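Local coordinates for protein probable endonuclease 4 (Thermotoga maritima, PDB 4HNO) that probably cleaves the phosphodiester backbone of DNA at apurinic or apyrimidinic sites as a metal-dependent endonuclease of base excision repair, at residues A[216-221]-A[261-266]. Residues are numbered along the deposited sequence; the frame is centred on the assembly and turned at random.
With MN (manganese (II) ion), chain E.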
loop_
_atom_site.group_PDB
_atom_site.type_symbol
_atom_site.label_atom_id
_atom_site.label_comp_id
_atom_site.label_asym_id
_atom_site.label_seq_id
_atom_site.Cartn_x
_atom_site.Cartn_y
_atom_site.Cartn_z
ATOM N N MET A 216 -3.985 4.376 -3.352
ATOM C CA MET A 216 -3.466 4.578 -2.008
ATOM C C MET A 216 -2.069 5.165 -2.129
ATOM O O MET A 216 -1.316 4.794 -3.033
ATOM C CB MET A 216 -3.418 3.255 -1.242
ATOM C CG MET A 216 -2.735 3.341 0.126
ATOM S SD MET A 216 -3.067 1.949 1.237
ATOM C CE MET A 216 -2.776 0.523 0.179
ATOM N N ILE A 217 -1.733 6.041 -1.194
ATOM C CA ILE A 217 -0.360 6.478 -0.966
ATOM C C ILE A 217 0.042 5.980 0.408
ATOM O O ILE A 217 -0.684 6.168 1.385
ATOM C CB ILE A 217 -0.258 8.005 -1.064
ATOM C CG1 ILE A 217 -0.461 8.431 -2.518
ATOM C CG2 ILE A 217 1.089 8.506 -0.518
ATOM C CD1 ILE A 217 -0.759 9.900 -2.690
ATOM N N HIS A 218 1.205 5.323 0.473
ATOM C CA HIS A 218 1.824 5.027 1.747
ATOM C C HIS A 218 2.719 6.216 2.076
ATOM O O HIS A 218 3.697 6.494 1.368
ATOM C CB HIS A 218 2.634 3.746 1.718
ATOM C CG HIS A 218 1.807 2.514 1.651
ATOM N ND1 HIS A 218 2.362 1.288 1.355
ATOM C CD2 HIS A 218 0.491 2.319 1.900
ATOM C CE1 HIS A 218 1.396 0.394 1.429
ATOM N NE2 HIS A 218 0.253 0.989 1.754
ATOM N N LEU A 219 2.331 6.938 3.113
ATOM C CA LEU A 219 2.940 8.202 3.479
ATOM C C LEU A 219 3.988 7.925 4.545
ATOM O O LEU A 219 3.696 7.789 5.729
ATOM C CB LEU A 219 1.865 9.171 3.978
ATOM C CG LEU A 219 2.343 10.615 3.959
ATOM C CD1 LEU A 219 2.335 11.171 2.528
ATOM C CD2 LEU A 219 1.512 11.479 4.894
ATOM N N ASN A 220 5.230 7.826 4.079
ATOM C CA ASN A 220 6.374 7.469 4.905
ATOM C C ASN A 220 7.523 8.440 4.628
ATOM O O ASN A 220 7.890 8.645 3.473
ATOM C CB ASN A 220 6.873 6.069 4.526
ATOM C CG ASN A 220 5.854 4.987 4.841
ATOM O OD1 ASN A 220 5.275 4.983 5.930
ATOM N ND2 ASN A 220 5.659 4.078 3.896
ATOM N N ASP A 221 8.090 9.036 5.672
ATOM C CA ASP A 221 9.361 9.720 5.472
ATOM C C ASP A 221 10.431 8.617 5.338
ATOM O O ASP A 221 10.141 7.416 5.446
ATOM C CB ASP A 221 9.605 10.715 6.624
ATOM C CG ASP A 221 10.435 11.935 6.224
ATOM O OD1 ASP A 221 11.337 11.788 5.381
ATOM O OD2 ASP A 221 10.183 13.032 6.805
ATOM N N ILE A 261 -1.790 6.765 3.865
ATOM C CA ILE A 261 -1.726 5.761 4.907
ATOM C C ILE A 261 -0.297 5.716 5.455
ATOM O O ILE A 261 0.648 5.378 4.754
ATOM C CB ILE A 261 -2.117 4.374 4.363
ATOM C CG1 ILE A 261 -3.573 4.359 3.893
ATOM C CG2 ILE A 261 -1.831 3.291 5.394
ATOM C CD1 ILE A 261 -4.600 4.593 4.976
ATOM N N LEU A 262 -0.162 6.056 6.729
ATOM C CA LEU A 262 1.126 6.036 7.412
ATOM C C LEU A 262 1.585 4.613 7.685
ATOM O O LEU A 262 0.833 3.810 8.240
ATOM C CB LEU A 262 0.994 6.752 8.748
ATOM C CG LEU A 262 0.598 8.217 8.708
ATOM C CD1 LEU A 262 0.053 8.623 10.058
ATOM C CD2 LEU A 262 1.773 9.070 8.318
ATOM N N GLU A 263 2.844 4.332 7.344
ATOM C CA GLU A 263 3.526 3.097 7.755
ATOM C C GLU A 263 4.808 3.480 8.484
ATOM O O GLU A 263 5.847 2.835 8.378
ATOM C CB GLU A 263 3.834 2.180 6.589
ATOM C CG GLU A 263 2.666 1.867 5.686
ATOM C CD GLU A 263 3.102 1.036 4.518
ATOM O OE1 GLU A 263 4.019 1.522 3.789
ATOM O OE2 GLU A 263 2.581 -0.079 4.321
ATOM N N THR A 264 4.726 4.560 9.237
ATOM C CA THR A 264 5.886 5.132 9.888
ATOM C C THR A 264 6.139 4.364 11.194
ATOM O O THR A 264 5.268 3.632 11.676
ATOM C CB THR A 264 5.656 6.610 10.140
ATOM O OG1 THR A 264 4.413 6.738 10.825
ATOM C CG2 THR A 264 5.592 7.401 8.852
ATOM N N PRO A 265 7.346 4.488 11.750
ATOM C CA PRO A 265 7.660 3.735 12.966
ATOM C C PRO A 265 6.694 4.034 14.100
ATOM O O PRO A 265 6.224 5.162 14.277
ATOM C CB PRO A 265 9.058 4.230 13.328
ATOM C CG PRO A 265 9.655 4.625 12.020
ATOM C CD PRO A 265 8.522 5.196 11.218
ATOM N N GLY A 266 6.400 3.005 14.884
ATOM C CA GLY A 266 5.561 3.170 16.059
ATOM C C GLY A 266 4.196 2.526 15.921
ATOM O O GLY A 266 3.935 1.769 14.983
HETATM MN MN MN E . 4.459 0.723 1.884
HETATM O O HOH W 1 4.630 -1.087 2.587
#
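In the TIM barrel, strand 214-222 and the loop just after parallel strand 260-262 bring His218 and Glu263 together at a manganese ion, which His218 ND1 binds at 2.2 Å and Glu263 OE1 at 2.1 Å. Two backbone hydrogen bonds, Ile261 N to Ile217 O and Leu219 N to Ile261 O, both 2.8 Å, flank the parallel pairing of His218 with Ile261. The metal explains why ND1 and OE1 approach without a hydrogen bond. Glu263 OE2 lies over one face of the imidazole, offset toward its rim, the ring and carboxylate planes 41° apart. Asn220, a second-shell residue, has CG anti to its carbonyl carbon (chi1 -65°), which places the amide by Glu263. There OD1 accepts from Glu263 N (2.9 Å, bent at 133°). ND2 donates in the amide plane to the anti lone pair of OE1 (3.0 Å); held by metal and amide, the carboxylate should be restricted. On the His218 side of the sheet, Met216 SD packs on Ile261 CG1 at 3.6 Å; on the other, Leu219 CD2 lies 4.2 Å from Leu262 CD2. Gln33 takes imidazole NE2, and Glu147 and Asp181 complete the protein ligands of one site of the metal cluster at the C-terminal strand ends of the endonuclease IV TIM barrel.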